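Local atomic coordinates of A-type flavoprotein (Giardia intestinalis, PDB entry 2Q9U), a protein that scavenges oxygen as a flavodiiron protein, joining a mu-oxo-diiron site in a beta-lactamase-like domain to an FMN-binding, flavodoxin-like domain that probably transfers the electrons. Residues Thr294-Asp297 against Ile298-Ala302; Pro358-Val361 against Ala362-Asp366. One frame throughout, in Å; residues are numbered along the deposited sequence.

Contact 1 of 2, residues Thr294-Asp297 against Ile298-Ala302; sequences TSSD and ITKVA
Both carboxylate oxygens of Asp297 are engaged by Lys300, one by its backbone and one by its side chain. OD1 of Asp297 takes the amide N of Lys300 at 2.9 Å, with an N-H...O angle of 155°, the donor lying almost in line with the C-O bond. OD2 of Asp297 receives Lys300 NZ at 2.7 Å in a salt bridge that uses its syn lone pair, the side facing OD1. The lysine reaches it by running its aliphatic chain obliquely past the oxygen end of the carboxylate, CG of Lys300 3.6 Å from Asp297 OD1, and then turning at its last torsion (chi4 68°), which brings NZ nearly into the carboxylate plane at OD2. Its place just before helix 298-306, which follows strand 287-292 of the flavodoxin-like domain, and the bond from Lys300 N to OD1 make Asp297 the N-cap; the salt bridge adds to this. Its CG sits between its own backbone N and carbonyl carbon (chi1 58°), holding the carboxylate over the first helical turn, where the helix dipole would probably favour the negative charge. The main chain starts the helix with Val301 N to Asp297 O at 3.1 Å; CG2 of Val301 lies 3.4 Å from the same oxygen. On the flank, Ser296 OG meets Lys300 CB at 3.7 Å. Further out, Asp36 is a second carboxylate partner of Lys300 NZ, so the ammonium bridges two acids, and Thr299 OG1 is hydrogen-bonded to His34 N. Ala302 and Val301 rest on helix 324-336, while Ile298 packs against Pro324 of a neighbouring subunit.

Contact 2 of 2, residues Pro358-Val361 against Ala362-Asp366; sequences PDIV and AELRD
Val361 and Arg365, one turn apart, meet on helix 356-367, the crossover helix of the beta-alpha-beta unit between strands 344-350 and 378-381 of the flavodoxin-like fold. Alongside them, Ile360 and Leu364 run side by side in the same direction, CG2 of Ile360 touching CD1 of Leu364 at 3.7 Å; both pack on Phe313 of strand 310-314. Between these two residues, Leu364 N bonds to Ile360 O at 2.8 Å. Glu363 turns elsewhere, to a salt bridge with Arg334 of helix 324-336. Arg365 begins with CB 3.2 Å from Val361 O, the oxygen that also accepts its backbone N at 2.9 Å. CG stands anti to the backbone N (chi1 -177°), and a bend at chi3 (63°) turns the guanidinium back along the helix, where Ala362 CA lies 4.0 Å above one face, toward its rim. NE of Arg365 meets Asp366 OD1 at 3.0 Å. NH1 comes within 3.9 Å of Val361 CG1, obliquely, and has its salt bridge with Glu375. NH2 completes the pairing with the Asp366 carboxylate, one nitrogen to each oxygen: it lies 3.0 Å from Asp366 OD2, which, like OD1, is close to the guanidinium plane but is met from above the carboxylate plane.

In the fold
Contact 1 is at the start of helix 298-306, contact 2 within helix 356-367, both in the flavodoxin-like domain, their centres 20 Å apart and their nearest atoms about 10 Å. Helix 324-336 connects them indirectly: Val301 and Ala302 of contact 1 pack on it, as do Glu363 and Leu364 of contact 2. Contact 2 lies closer to annotated FMN-binding residues, with the Pro358 side chain about 6 Å from that of Thr317 and about 10 Å from a bound FMN. Contact 1 is away from such sites, the side chain of Ile298 about 11 Å from a bound FMN. Ser295 packs on Met26 of a second neighbouring subunit, not the one that carries Pro324. No other chain of the assembly touches contact 2.

Contact 1 of 2, residues Thr294-Asp297 against Ile298-Ala302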
ATOM      1  N   THR A 294       5.249   0.481 -10.985  1.00 13.26           N
ATOM      2  CA  THR A 294       5.364  -0.143  -9.654  1.00 13.29           C
ATOM      3  C   THR A 294       5.683   0.825  -8.495  1.00 13.51           C
ATOM      4  O   THR A 294       5.545   0.454  -7.326  1.00 14.06           O
ATOM      5  CB  THR A 294       6.375  -1.275  -9.648  1.00 13.10           C
ATOM      6  OG1 THR A 294       7.630  -0.815 -10.168  1.00 15.30           O
ATOM      7  CG2 THR A 294       5.863  -2.470 -10.467  1.00 13.48           C
ATOM      8  N   SER A 295       6.128   2.043  -8.804  1.00 12.62           N
ATOM      9  CA  SER A 295       6.389   3.049  -7.773  1.00 12.98           C
ATOM     10  C   SER A 295       5.739   4.388  -8.086  1.00 14.28           C
ATOM     11  O   SER A 295       6.103   5.407  -7.499  1.00 16.90           O
ATOM     12  CB  SER A 295       7.895   3.240  -7.564  1.00 13.06           C
ATOM     13  OG  SER A 295       8.546   3.420  -8.810  1.00 13.48           O
ATOM     14  N   SER A 296       4.767   4.403  -8.992  1.00 13.56           N
ATOM     15  CA  SER A 296       4.101   5.649  -9.342  1.00 13.10           C
ATOM     16  C   SER A 296       2.613   5.367  -9.413  1.00 12.82           C
ATOM     17  O   SER A 296       2.147   4.323  -8.950  1.00 13.38           O
ATOM     18  CB  SER A 296       4.658   6.214 -10.662  1.00 13.10           C
ATOM     19  OG  SER A 296       4.210   7.552 -10.884  1.00 15.69           O
ATOM     20  N   ASP A 297       1.845   6.297  -9.949  1.00 11.65           N
ATOM     21  CA  ASP A 297       0.427   6.068 -10.067  1.00 11.60           C
ATOM     22  C   ASP A 297      -0.080   6.934 -11.206  1.00 11.27           C
ATOM     23  O   ASP A 297       0.638   7.828 -11.667  1.00 10.51           O
ATOM     24  CB  ASP A 297      -0.284   6.355  -8.742  1.00 11.82           C
ATOM     25  CG  ASP A 297      -0.069   7.783  -8.255  1.00 15.65           C
ATOM     26  OD1 ASP A 297      -0.438   8.720  -8.993  1.00 15.75           O
ATOM     27  OD2 ASP A 297       0.449   7.966  -7.128  1.00 15.43           O
ATOM     28  N   ILE A 298      -1.297   6.664 -11.657  1.00 10.10           N
ATOM     29  CA  ILE A 298      -1.811   7.339 -12.849  1.00 10.33           C
ATOM     30  C   ILE A 298      -1.970   8.850 -12.583  1.00  9.07           C
ATOM     31  O   ILE A 298      -1.922   9.653 -13.507  1.00  8.06           O
ATOM     32  CB  ILE A 298      -3.167   6.696 -13.331  1.00 10.20           C
ATOM     33  CG1 ILE A 298      -4.211   6.693 -12.182  1.00 10.59           C
ATOM     34  CG2 ILE A 298      -2.914   5.278 -13.943  1.00 10.80           C
ATOM     35  CD1 ILE A 298      -5.646   6.390 -12.624  1.00 12.84           C
ATOM     36  N   THR A 299      -2.182   9.233 -11.321  1.00  8.85           N
ATOM     37  CA  THR A 299      -2.322  10.656 -10.974  1.00  9.76           C
ATOM     38  C   THR A 299      -1.029  11.445 -11.288  1.00 10.39           C
ATOM     39  O   THR A 299      -1.059  12.569 -11.819  1.00  9.67           O
ATOM     40  CB  THR A 299      -2.714  10.835  -9.483  1.00  8.60           C
ATOM     41  OG1 THR A 299      -3.827   9.970  -9.193  1.00 10.68           O
ATOM     42  CG2 THR A 299      -3.091  12.309  -9.184  1.00 12.08           C
ATOM     43  N   LYS A 300       0.098  10.836 -10.951  1.00 10.37           N
ATOM     44  CA  LYS A 300       1.406  11.415 -11.237  1.00 10.75           C
ATOM     45  C   LYS A 300       1.742  11.343 -12.742  1.00 10.30           C
ATOM     46  O   LYS A 300       2.378  12.249 -13.300  1.00  9.73           O
ATOM     47  CB  LYS A 300       2.447  10.729 -10.337  1.00 11.32           C
ATOM     48  CG  LYS A 300       2.171  11.156  -8.862  1.00 15.31           C
ATOM     49  CD  LYS A 300       2.985  10.443  -7.808  1.00 20.15           C
ATOM     50  CE  LYS A 300       2.491  10.882  -6.411  1.00 17.72           C
ATOM     51  NZ  LYS A 300       1.083  10.401  -6.085  1.00 17.95           N
ATOM     52  N   VAL A 301       1.306  10.274 -13.392  1.00  9.50           N
ATOM     53  CA  VAL A 301       1.468  10.174 -14.855  1.00  9.66           C
ATOM     54  C   VAL A 301       0.783  11.397 -15.523  1.00  8.87           C
ATOM     55  O   VAL A 301       1.361  12.065 -16.415  1.00  8.84           O
ATOM     56  CB  VAL A 301       0.920   8.812 -15.388  1.00 10.09           C
ATOM     57  CG1 VAL A 301       0.896   8.766 -16.917  1.00  9.64           C
ATOM     58  CG2 VAL A 301       1.769   7.619 -14.835  1.00 12.07           C
ATOM     59  N   ALA A 302      -0.442  11.678 -15.097  1.00  8.95           N
ATOM     60  CA  ALA A 302      -1.199  12.833 -15.626  1.00  9.49           C
ATOM     61  C   ALA A 302      -0.461  14.123 -15.302  1.00 10.12           C
ATOM     62  O   ALA A 302      -0.238  14.944 -16.178  1.00 10.27           O
ATOM     63  CB  ALA A 302      -2.641  12.856 -15.083  1.00  9.09           C
TER

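Contact 2 of 2, residues Pro358-Val361 against Ala362-Asp366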
ATOM      1  N   PRO A 358       4.638  -2.400 -30.588  1.00 15.10           N
ATOM      2  CA  PRO A 358       3.550  -2.160 -31.542  1.00 14.96           C
ATOM      3  C   PRO A 358       2.227  -1.740 -30.915  1.00 14.88           C
ATOM      4  O   PRO A 358       1.574  -0.833 -31.454  1.00 14.44           O
ATOM      5  CB  PRO A 358       3.410  -3.533 -32.255  1.00 15.78           C
ATOM      6  CG  PRO A 358       4.835  -4.035 -32.248  1.00 15.08           C
ATOM      7  CD  PRO A 358       5.295  -3.700 -30.852  1.00 14.69           C
ATOM      8  N   ASP A 359       1.823  -2.391 -29.812  1.00 14.15           N
ATOM      9  CA  ASP A 359       0.579  -2.040 -29.128  1.00 14.52           C
ATOM     10  C   ASP A 359       0.672  -0.641 -28.503  1.00 13.70           C
ATOM     11  O   ASP A 359      -0.282   0.120 -28.580  1.00 12.55           O
ATOM     12  CB  ASP A 359       0.198  -3.044 -28.032  1.00 15.37           C
ATOM     13  CG  ASP A 359      -0.349  -4.354 -28.593  1.00 17.44           C
ATOM     14  OD1 ASP A 359      -0.557  -4.455 -29.823  1.00 19.87           O
ATOM     15  OD2 ASP A 359      -0.578  -5.276 -27.789  1.00 19.44           O
ATOM     16  N   ILE A 360       1.821  -0.297 -27.926  1.00 13.59           N
ATOM     17  CA  ILE A 360       2.003   1.053 -27.371  1.00 12.64           C
ATOM     18  C   ILE A 360       1.963   2.121 -28.487  1.00 13.68           C
ATOM     19  O   ILE A 360       1.283   3.139 -28.367  1.00 13.67           O
ATOM     20  CB  ILE A 360       3.304   1.167 -26.596  1.00 12.47           C
ATOM     21  CG1 ILE A 360       3.227   0.334 -25.306  1.00 11.03           C
ATOM     22  CG2 ILE A 360       3.564   2.623 -26.270  1.00 11.26           C
ATOM     23  CD1 ILE A 360       4.614   0.174 -24.610  1.00 12.02           C
ATOM     24  N   VAL A 361       2.677   1.866 -29.573  1.00 13.49           N
ATOM     25  CA  VAL A 361       2.682   2.780 -30.734  1.00 13.53           C
ATOM     26  C   VAL A 361       1.255   3.024 -31.257  1.00 14.07           C
ATOM     27  O   VAL A 361       0.861   4.175 -31.488  1.00 13.54           O
ATOM     28  CB  VAL A 361       3.617   2.266 -31.879  1.00 14.16           C
ATOM     29  CG1 VAL A 361       3.258   2.905 -33.267  1.00 13.85           C
ATOM     30  CG2 VAL A 361       5.143   2.487 -31.533  1.00 12.93           C
ATOM     31  N   ALA A 362       0.482   1.957 -31.435  1.00 14.16           N
ATOM     32  CA  ALA A 362      -0.881   2.084 -31.952  1.00 14.71           C
ATOM     33  C   ALA A 362      -1.737   2.915 -30.994  1.00 14.98           C
ATOM     34  O   ALA A 362      -2.513   3.795 -31.420  1.00 14.75           O
ATOM     35  CB  ALA A 362      -1.502   0.708 -32.185  1.00 15.32           C
ATOM     36  N   GLU A 363      -1.572   2.661 -29.684  1.00 14.02           N
ATOM     37  CA  GLU A 363      -2.348   3.394 -28.707  1.00 14.50           C
ATOM     38  C   GLU A 363      -1.929   4.864 -28.673  1.00 13.23           C
ATOM     39  O   GLU A 363      -2.785   5.753 -28.622  1.00 13.27           O
ATOM     40  CB  GLU A 363      -2.261   2.712 -27.324  1.00 14.78           C
ATOM     41  CG  GLU A 363      -2.945   3.481 -26.193  1.00 20.28           C
ATOM     42  CD  GLU A 363      -4.442   3.678 -26.343  1.00 26.80           C
ATOM     43  OE1 GLU A 363      -5.115   2.915 -27.067  1.00 30.56           O
ATOM     44  OE2 GLU A 363      -4.959   4.613 -25.678  1.00 31.24           O
ATOM     45  N   LEU A 364      -0.628   5.133 -28.713  1.00 12.45           N
ATOM     46  CA  LEU A 364      -0.139   6.533 -28.746  1.00 12.66           C
ATOM     47  C   LEU A 364      -0.638   7.300 -29.981  1.00 13.47           C
ATOM     48  O   LEU A 364      -1.047   8.464 -29.895  1.00 13.22           O
ATOM     49  CB  LEU A 364       1.385   6.572 -28.728  1.00 12.45           C
ATOM     50  CG  LEU A 364       2.057   6.182 -27.417  1.00 11.93           C
ATOM     51  CD1 LEU A 364       3.549   6.060 -27.711  1.00 12.35           C
ATOM     52  CD2 LEU A 364       1.841   7.269 -26.369  1.00 11.44           C
ATOM     53  N   ARG A 365      -0.597   6.627 -31.119  1.00 13.41           N
ATOM     54  CA  ARG A 365      -0.908   7.245 -32.408  1.00 14.27           C
ATOM     55  C   ARG A 365      -2.417   7.381 -32.615  1.00 13.95           C
ATOM     56  O   ARG A 365      -2.893   8.474 -32.917  1.00 13.70           O
ATOM     57  CB  ARG A 365      -0.253   6.432 -33.528  1.00 14.54           C
ATOM     58  CG  ARG A 365      -0.420   6.998 -34.953  1.00 15.14           C
ATOM     59  CD  ARG A 365       0.021   5.971 -35.980  1.00 14.76           C
ATOM     60  NE  ARG A 365      -0.830   4.792 -35.915  1.00 17.04           N
ATOM     61  CZ  ARG A 365      -0.441   3.525 -36.071  1.00 17.64           C
ATOM     62  NH1 ARG A 365       0.823   3.191 -36.300  1.00 19.12           N
ATOM     63  NH2 ARG A 365      -1.345   2.575 -35.951  1.00 16.80           N
ATOM     64  N   ASP A 366      -3.162   6.280 -32.476  1.00 14.19           N
ATOM     65  CA  ASP A 366      -4.595   6.257 -32.790  1.00 14.90           C
ATOM     66  C   ASP A 366      -5.505   6.602 -31.608  1.00 15.50           C
ATOM     67  O   ASP A 366      -6.583   7.182 -31.791  1.00 15.37           O
ATOM     68  CB  ASP A 366      -5.010   4.902 -33.392  1.00 15.42           C
ATOM     69  CG  ASP A 366      -4.208   4.545 -34.642  1.00 18.43           C
ATOM     70  OD1 ASP A 366      -3.658   5.467 -35.299  1.00 18.14           O
ATOM     71  OD2 ASP A 366      -4.121   3.340 -34.955  1.00 21.09           O
TER